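Long-range contact in Xaa-Pro Dipeptidase (Alteromonas macleodii, PDB 2QS8), which probably acts as a metal-dependent carboxypeptidase or Xaa-Pro dipeptidase of the amidohydrolase superfamily: residues A[166-170]-A[183-187]. Residues are numbered along the deposited sequence; the frame is centred on the assembly and turned at random.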
# COMPACT_ATOMS: atom_id res chain seq x y z
N VAL A 166 -0.52 0.29 12.78
CA VAL A 166 -0.72 -0.37 11.50
C VAL A 166 -2.22 -0.63 11.35
O VAL A 166 -2.96 -0.58 12.34
CB VAL A 166 0.09 -1.68 11.39
CG1 VAL A 166 1.58 -1.36 11.41
CG2 VAL A 166 -0.28 -2.65 12.50
N PRO A 167 -2.69 -0.91 10.13
CA PRO A 167 -4.12 -1.17 9.89
C PRO A 167 -4.77 -2.16 10.85
O PRO A 167 -5.88 -1.94 11.32
CB PRO A 167 -4.15 -1.65 8.44
CG PRO A 167 -2.98 -0.92 7.82
CD PRO A 167 -1.92 -1.09 8.88
N GLU A 168 -4.08 -3.26 11.14
CA GLU A 168 -4.60 -4.28 12.03
C GLU A 168 -4.86 -3.74 13.43
O GLU A 168 -5.65 -4.30 14.17
CB GLU A 168 -3.65 -5.49 12.09
CG GLU A 168 -3.58 -6.31 10.80
CD GLU A 168 -2.53 -5.83 9.81
OE1 GLU A 168 -2.08 -4.66 9.90
OE2 GLU A 168 -2.14 -6.63 8.93
N GLN A 169 -4.21 -2.65 13.80
CA GLN A 169 -4.41 -2.08 15.12
C GLN A 169 -5.60 -1.10 15.13
O GLN A 169 -5.89 -0.48 16.15
CB GLN A 169 -3.14 -1.37 15.60
CG GLN A 169 -2.00 -2.30 15.86
CD GLN A 169 -0.72 -1.59 16.26
OE1 GLN A 169 -0.32 -0.60 15.64
NE2 GLN A 169 -0.05 -2.10 17.29
N GLY A 170 -6.27 -0.95 13.99
CA GLY A 170 -7.40 -0.05 13.93
C GLY A 170 -7.19 1.36 13.39
O GLY A 170 -8.10 2.19 13.47
N ARG A 183 -11.21 -6.93 8.56
CA ARG A 183 -10.92 -8.34 8.68
C ARG A 183 -10.22 -8.68 10.01
O ARG A 183 -10.45 -9.76 10.57
CB ARG A 183 -10.08 -8.81 7.49
CG ARG A 183 -10.92 -8.95 6.20
CD ARG A 183 -10.07 -9.16 4.96
NE ARG A 183 -10.88 -9.40 3.77
CZ ARG A 183 -10.52 -9.06 2.53
NH1 ARG A 183 -9.35 -8.45 2.32
NH2 ARG A 183 -11.31 -9.30 1.51
N GLN A 184 -9.40 -7.76 10.52
CA GLN A 184 -8.72 -7.99 11.79
C GLN A 184 -9.74 -8.08 12.93
O GLN A 184 -9.58 -8.87 13.86
CB GLN A 184 -7.73 -6.86 12.11
CG GLN A 184 -6.92 -7.10 13.37
CD GLN A 184 -6.07 -8.36 13.27
OE1 GLN A 184 -5.50 -8.65 12.22
NE2 GLN A 184 -5.99 -9.11 14.37
N ARG A 185 -10.79 -7.27 12.84
CA ARG A 185 -11.82 -7.31 13.87
C ARG A 185 -12.55 -8.65 13.79
O ARG A 185 -12.93 -9.22 14.81
CB ARG A 185 -12.78 -6.13 13.71
CG ARG A 185 -12.63 -5.06 14.81
CD ARG A 185 -11.21 -5.03 15.40
NE ARG A 185 -10.30 -4.28 14.56
CZ ARG A 185 -8.98 -4.28 14.69
NH1 ARG A 185 -8.38 -4.99 15.63
NH2 ARG A 185 -8.25 -3.55 13.85
N TYR A 186 -12.74 -9.15 12.57
CA TYR A 186 -13.37 -10.45 12.38
C TYR A 186 -12.45 -11.50 13.01
O TYR A 186 -12.90 -12.44 13.68
CB TYR A 186 -13.52 -10.75 10.88
CG TYR A 186 -13.66 -12.22 10.55
CD1 TYR A 186 -14.84 -12.92 10.86
CD2 TYR A 186 -12.62 -12.91 9.95
CE1 TYR A 186 -14.96 -14.28 10.56
CE2 TYR A 186 -12.73 -14.27 9.65
CZ TYR A 186 -13.90 -14.95 9.95
OH TYR A 186 -14.01 -16.28 9.64
N LYS A 187 -11.15 -11.32 12.80
CA LYS A 187 -10.15 -12.24 13.30
C LYS A 187 -10.12 -12.23 14.83
O LYS A 187 -10.01 -13.28 15.43
CB LYS A 187 -8.77 -11.87 12.73
CG LYS A 187 -7.63 -12.83 13.04
CD LYS A 187 -6.36 -12.43 12.25
CE LYS A 187 -5.18 -13.32 12.61
NZ LYS A 187 -4.06 -13.13 11.66
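Glu168 and Gln184 bring a short 3-10 turn, residues 167-169, against the helix 175-188, with 5.5 Å between Glu168 CA and Gln184 CA. The two segments are joined by a backbone carbonyl held by an arginine. Arg185 NH2 donates to Glu168 O at 2.7 Å with an N-H...O angle of 154°, and Arg185 NH1 adds a weak second bond to the same oxygen. The oxygen lies near the guanidinium plane, yet NH2 sits well above the carbonyl plane. Bends at chi2 (27°) and chi3 fold the arginine back toward the turn, where Gln184 CB lies over one guanidinium face, toward its rim; Asp188 pairs with NH1. Gln184 leaves the helix with CG anti to the backbone N (chi1 -176°), and this CG packs 3.2 Å from Glu168 O. Beyond the bend at chi2 the glutamine crosses the Glu168 chain at about a right angle, its OE1 3.3 Å from Glu168 CG. Its NE2 turns instead to Asp188 and to Tyr162 of the second subunit, whose Tyr164 also packs on Glu168. At this subunit interface, the contact fastens the loop before strand 171-172 to helix 175-188, which precedes strand 192-196 of the amidohydrolase TIM barrel.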